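Local coordinates for methylmalonyl-CoA carboxyltransferase 12S subunit (Propionibacterium freudenreichii, PDB 1ON3), which transfers the carboxyl group of methylmalonyl-CoA to the biotin of the 1.3S subunit, as the hexameric core of the transcarboxylase complex, at residues A64-R69 / Q115-V120; A78-D83 / F104-G109. One frame throughout, in Å; residues are numbered along the deposited sequence.

Contact 1 (A64-R69 / Q115-V120); sequences AFRKHR and QSTKVV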
# COMPACT_ATOMS: atom_id res chain seq x y z
N ALA E 64 -18.88 19.27 30.00
CA ALA E 64 -19.94 20.04 30.65
C ALA E 64 -19.23 21.07 31.53
O ALA E 64 -19.58 22.26 31.53
CB ALA E 64 -20.82 19.14 31.51
N PHE E 65 -18.22 20.62 32.27
CA PHE E 65 -17.51 21.52 33.17
C PHE E 65 -16.37 22.31 32.55
O PHE E 65 -15.68 23.04 33.26
CB PHE E 65 -16.98 20.74 34.38
CG PHE E 65 -18.05 20.24 35.29
CD1 PHE E 65 -18.43 18.90 35.27
CD2 PHE E 65 -18.72 21.12 36.14
CE1 PHE E 65 -19.46 18.44 36.09
CE2 PHE E 65 -19.75 20.66 36.96
CZ PHE E 65 -20.12 19.32 36.93
N ARG E 66 -16.17 22.17 31.24
CA ARG E 66 -15.10 22.90 30.54
C ARG E 66 -15.36 24.40 30.65
O ARG E 66 -16.50 24.84 30.55
CB ARG E 66 -15.07 22.48 29.07
CG ARG E 66 -13.92 23.06 28.26
CD ARG E 66 -12.61 22.34 28.56
NE ARG E 66 -11.56 22.75 27.63
CZ ARG E 66 -11.24 22.08 26.52
NH1 ARG E 66 -11.88 20.97 26.18
NH2 ARG E 66 -10.29 22.55 25.73
N LYS E 67 -14.29 25.19 30.81
CA LYS E 67 -14.45 26.63 30.95
C LYS E 67 -13.49 27.44 30.10
O LYS E 67 -12.36 27.02 29.87
CB LYS E 67 -14.23 27.04 32.41
CG LYS E 67 -15.30 26.55 33.36
CD LYS E 67 -15.00 27.07 34.76
CE LYS E 67 -16.00 26.56 35.78
NZ LYS E 67 -15.63 27.03 37.15
N HIS E 68 -13.95 28.60 29.67
CA HIS E 68 -13.14 29.50 28.86
C HIS E 68 -11.94 29.98 29.68
O HIS E 68 -12.00 30.04 30.91
CB HIS E 68 -13.96 30.72 28.41
CG HIS E 68 -14.30 31.67 29.52
ND1 HIS E 68 -15.29 31.41 30.45
CD2 HIS E 68 -13.79 32.88 29.85
CE1 HIS E 68 -15.37 32.42 31.30
NE2 HIS E 68 -14.47 33.32 30.95
N ARG E 69 -10.87 30.32 28.99
CA ARG E 69 -9.65 30.78 29.63
C ARG E 69 -9.34 32.24 29.27
O ARG E 69 -8.35 32.80 29.74
CB ARG E 69 -8.48 29.90 29.22
CG ARG E 69 -8.63 28.45 29.61
CD ARG E 69 -7.39 27.66 29.26
NE ARG E 69 -6.21 28.16 29.97
CZ ARG E 69 -4.97 27.76 29.71
NH1 ARG E 69 -4.74 26.86 28.77
NH2 ARG E 69 -3.94 28.28 30.39
N GLN E 115 -15.21 27.11 23.20
CA GLN E 115 -16.41 26.51 22.62
C GLN E 115 -16.03 25.84 21.30
O GLN E 115 -16.40 24.69 21.03
CB GLN E 115 -17.49 27.57 22.35
CG GLN E 115 -18.82 26.97 21.89
CD GLN E 115 -19.75 27.98 21.26
OE1 GLN E 115 -19.92 28.02 20.03
NE2 GLN E 115 -20.36 28.82 22.09
N SER E 116 -15.28 26.55 20.47
CA SER E 116 -14.86 25.99 19.18
C SER E 116 -13.91 24.82 19.35
O SER E 116 -13.92 23.89 18.55
CB SER E 116 -14.21 27.07 18.31
OG SER E 116 -15.18 27.98 17.81
N THR E 117 -13.08 24.86 20.38
CA THR E 117 -12.15 23.76 20.62
C THR E 117 -12.95 22.51 21.00
O THR E 117 -12.61 21.41 20.57
CB THR E 117 -11.16 24.11 21.74
OG1 THR E 117 -10.33 25.19 21.29
CG2 THR E 117 -10.28 22.91 22.07
N LYS E 118 -14.01 22.69 21.80
CA LYS E 118 -14.87 21.58 22.22
C LYS E 118 -15.51 20.93 21.00
O LYS E 118 -15.60 19.69 20.88
CB LYS E 118 -15.98 22.09 23.16
CG LYS E 118 -15.55 22.29 24.63
CD LYS E 118 -16.72 22.74 25.52
CE LYS E 118 -17.82 21.70 25.59
NZ LYS E 118 -18.90 22.10 26.53
N VAL E 119 -16.00 21.76 20.10
CA VAL E 119 -16.64 21.25 18.88
C VAL E 119 -15.63 20.47 18.02
O VAL E 119 -15.92 19.38 17.53
CB VAL E 119 -17.25 22.39 18.05
CG1 VAL E 119 -17.71 21.86 16.70
CG2 VAL E 119 -18.45 22.98 18.80
N VAL E 120 -14.43 21.03 17.85
CA VAL E 120 -13.41 20.36 17.06
C VAL E 120 -13.00 19.03 17.68
O VAL E 120 -12.81 18.03 16.98
CB VAL E 120 -12.16 21.27 16.89
CG1 VAL E 120 -11.05 20.50 16.20
CG2 VAL E 120 -12.50 22.49 16.03
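In the N-terminal crotonase-like half of the chain, the long loop between strands 60-62 and 85-92 lies against helix 113-129, and Arg66 and Lys118 carry most of this contact. The two side chains run past each other in opposite directions and touch through their methylenes: Arg66 CB and Lys118 CD are 3.9 Å apart, and Arg66 CG lies 4.1 Å from Lys118 CG. Arg66 sends CG away from its own backbone N (chi1 -174°) and then bends at chi2 (76°), which carries the guanidinium across to the helix. There Arg66 NH2 comes 3.7 Å from Thr117 CG2, the two side chains crossing at about a right angle. Thr117 turns its hydroxyl back to the helix, where OG1 bonds the carbonyl of Glu113, leaving the methyl to meet the arginine. Lys118 runs the other way and bends at chi3 (63°), which carries NZ to its carbonyl partners.

No hydrogen bond joins the two segments, and both cationic ends find their partners just beyond them. Arg66 NH1 forms a salt bridge with Glu121 OE1, one turn after Thr117 on the same helix, while Lys118 NZ is gripped by the carbonyls of Gly63, Ala82 and Val85. The aliphatic stems thus pack while the like charges diverge, and three backbone oxygens would be expected to stabilise the buried lysine as its ammonium form.

Contact 2 (A78-D83 / F104-G109); sequences AVVPAD and FTVMGG. With MCA (methylmalonyl-coenzyme A), chain T.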
# COMPACT_ATOMS: atom_id res chain seq x y z
N ALA E 78 -16.72 36.62 33.73
CA ALA E 78 -17.88 35.97 33.13
C ALA E 78 -18.02 34.48 33.46
O ALA E 78 -17.04 33.74 33.49
CB ALA E 78 -17.87 36.17 31.62
N VAL E 79 -19.26 34.08 33.73
CA VAL E 79 -19.62 32.69 34.01
C VAL E 79 -20.31 32.27 32.72
O VAL E 79 -21.38 32.78 32.39
CB VAL E 79 -20.61 32.58 35.19
CG1 VAL E 79 -21.12 31.15 35.30
CG2 VAL E 79 -19.93 32.99 36.49
N VAL E 80 -19.70 31.34 31.99
CA VAL E 80 -20.23 30.89 30.70
C VAL E 80 -20.32 29.37 30.68
O VAL E 80 -19.43 28.70 30.17
CB VAL E 80 -19.28 31.37 29.57
CG1 VAL E 80 -19.94 31.24 28.22
CG2 VAL E 80 -18.86 32.81 29.82
N PRO E 81 -21.42 28.81 31.22
CA PRO E 81 -21.64 27.35 31.28
C PRO E 81 -21.32 26.60 29.97
O PRO E 81 -21.88 26.91 28.92
CB PRO E 81 -23.12 27.24 31.65
CG PRO E 81 -23.35 28.48 32.49
CD PRO E 81 -22.60 29.55 31.72
N ALA E 82 -20.43 25.60 30.07
CA ALA E 82 -20.02 24.77 28.93
C ALA E 82 -19.45 25.58 27.78
O ALA E 82 -19.24 25.06 26.67
CB ALA E 82 -21.22 23.94 28.44
N ASP E 83 -19.14 26.84 28.07
CA ASP E 83 -18.67 27.83 27.10
C ASP E 83 -19.67 27.99 25.95
O ASP E 83 -19.31 28.36 24.83
CB ASP E 83 -17.28 27.55 26.52
CG ASP E 83 -16.60 28.84 26.11
OD1 ASP E 83 -15.78 28.89 25.17
OD2 ASP E 83 -16.94 29.85 26.76
N PHE E 104 -27.70 29.33 22.82
CA PHE E 104 -27.91 30.76 22.63
C PHE E 104 -28.16 31.53 23.94
O PHE E 104 -27.92 32.73 24.00
CB PHE E 104 -29.10 30.99 21.69
CG PHE E 104 -29.29 32.42 21.29
CD1 PHE E 104 -28.45 33.00 20.34
CD2 PHE E 104 -30.26 33.21 21.91
CE1 PHE E 104 -28.57 34.34 20.01
CE2 PHE E 104 -30.38 34.56 21.59
CZ PHE E 104 -29.53 35.13 20.64
N THR E 105 -28.64 30.85 24.98
CA THR E 105 -28.90 31.52 26.27
C THR E 105 -27.60 31.93 26.97
O THR E 105 -27.63 32.64 27.98
CB THR E 105 -29.70 30.63 27.25
OG1 THR E 105 -28.87 29.58 27.76
CG2 THR E 105 -30.92 30.04 26.56
N VAL E 106 -26.47 31.47 26.44
CA VAL E 106 -25.18 31.79 27.03
C VAL E 106 -24.41 32.73 26.10
O VAL E 106 -23.85 32.31 25.08
CB VAL E 106 -24.39 30.50 27.30
CG1 VAL E 106 -22.97 30.83 27.70
CG2 VAL E 106 -25.10 29.70 28.40
N MET E 107 -24.39 34.02 26.44
CA MET E 107 -23.71 35.02 25.64
C MET E 107 -24.10 34.94 24.16
O MET E 107 -23.25 34.99 23.26
CB MET E 107 -22.19 34.88 25.80
CG MET E 107 -21.65 35.34 27.16
SD MET E 107 -19.81 35.45 27.23
CE MET E 107 -19.47 36.98 26.31
N GLY E 108 -25.40 34.82 23.91
CA GLY E 108 -25.88 34.73 22.54
C GLY E 108 -25.30 33.58 21.73
O GLY E 108 -25.23 33.65 20.50
N GLY E 109 -24.89 32.52 22.41
CA GLY E 109 -24.30 31.39 21.72
C GLY E 109 -23.02 31.76 20.97
O GLY E 109 -22.52 30.96 20.18
C8 MCA T . -24.51 38.18 20.26
N9 MCA T . -24.00 38.45 21.53
C4 MCA T . -22.63 38.44 21.37
C5 MCA T . -22.41 38.15 20.00
N7 MCA T . -23.61 38.00 19.33
N3 MCA T . -21.64 38.65 22.34
C2 MCA T . -20.37 38.55 21.81
N1 MCA T . -20.04 38.28 20.50
C6 MCA T . -21.04 38.07 19.56
N6 MCA T . -20.67 37.80 18.30
C1' MCA T . -24.62 38.69 22.73
C2' MCA T . -25.33 40.04 22.67
O2' MCA T . -24.45 41.09 22.99
C3' MCA T . -26.48 39.82 23.61
O3' MCA T . -26.08 40.13 24.93
C4' MCA T . -26.86 38.33 23.46
O4' MCA T . -25.63 37.71 22.94
C5' MCA T . -28.00 37.96 22.43
O5' MCA T . -28.35 38.98 21.90
P1 MCA T . -29.32 39.88 21.48
O11 MCA T . -28.84 41.01 20.89
O12 MCA T . -29.85 39.99 22.71
O6 MCA T . -30.33 39.31 20.32
P2 MCA T . -31.10 38.98 19.29
O21 MCA T . -31.67 40.23 19.43
O22 MCA T . -31.76 37.73 19.24
O7 MCA T . -30.10 39.10 18.04
CPB MCA T . -29.08 38.47 17.91
CPA MCA T . -28.07 38.57 16.79
CP7 MCA T . -27.33 39.79 17.39
CP9 MCA T . -28.71 38.66 15.39
CP8 MCA T . -27.20 37.29 16.83
OP3 MCA T . -26.85 39.60 18.52
CP6 MCA T . -26.20 40.37 16.74
OP2 MCA T . -26.35 40.74 15.51
NP2 MCA T . -24.92 40.49 17.45
CP5 MCA T . -23.77 40.41 16.60
CP4 MCA T . -23.26 39.84 15.39
CP3 MCA T . -21.88 39.88 14.94
OP1 MCA T . -21.51 41.18 14.97
NP1 MCA T . -20.88 38.91 14.48
CP2 MCA T . -19.63 39.55 14.17
CP1 MCA T . -18.66 38.48 13.90
P3 MCA T . -26.69 40.31 26.45
O31 MCA T . -27.42 41.53 25.96
O32 MCA T . -25.56 40.66 27.36
O33 MCA T . -27.66 39.29 26.99
S MCA T . -17.24 38.91 13.54
CS1 MCA T . -17.08 37.28 13.43
OS1 MCA T . -17.85 36.29 13.61
CS2 MCA T . -16.50 36.96 12.20
CS3 MCA T . -15.35 36.30 12.22
CS4 MCA T . -16.89 37.09 10.69
OS4 MCA T . -16.03 37.14 9.80
OS5 MCA T . -18.09 37.14 10.47
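Val80 meets both Val106 and Met107, and these three side chains make most of the packing of loop 78-83 on loop 104-109, with Pro81 at its margin. The CA atoms of Val80 and Val106 lie 6.2 Å apart, and their side chains meet at a slant with the CG1 methyls facing each other; the modelled gap between those methyls is too short to be trusted. The other branch of Val106 reaches the residue after Val80, with Val106 CG2 4.2 Å from Pro81 CD. Met107 instead crosses Val80 at about a right angle: its chain is extended through chi2 (-169°) and turns only at chi3 (76°), setting Met107 SD 3.8 Å from Val80 CG2. The interface is wholly apolar, and backbone bonds shape each loop separately, Asp83 N to Val80 O (2.8 Å) and Gly109 N to Val106 O (2.9 Å).

Beyond Met107 the second loop borders methylmalonyl-CoA, whose pocket includes Phe104, Met107 and Gly108. Here the backbone itself approaches the ribose oxygen, Gly108 CA lying 3.0 Å from O4' of the ligand. The same CA stands 3.7 Å above the Phe104 ring plane, toward its rim, and Phe104 CZ lies 3.7 Å from C5' of the ligand.

Residues 104-109 lie in the loop between strand 95-102 and helix 113-129, with Phe104 and Thr105 touching helix 32-40. Loop 78-83 leads into strand 85-92, and its Asp83 forms a salt bridge with Arg143, itself a residue of the coenzyme pocket.

In the fold
Both contacts are partly buried and lie far from the centre of the chain, their own centres about 11 Å apart, with contact 2 nested inside the loop that contact 1 closes. Both use the connection between strands 60-62 and 85-92: residues 64-69 pack on helix 113-129, residues 78-83 on the loop leading into that helix. Their chemistry follows their surroundings. Contact 1 pairs charged side chains by their stems near subunit interfaces, where Arg69 reaches Glu113 and Asp149 of a neighbouring subunit; contact 2 is apolar and borders the coenzyme. Besides Lys118, which already reaches residues 78-83, Gln115 ties the two together: Gln115 NE2 to Asp83 O, 3.0 Å, is a probable hydrogen bond.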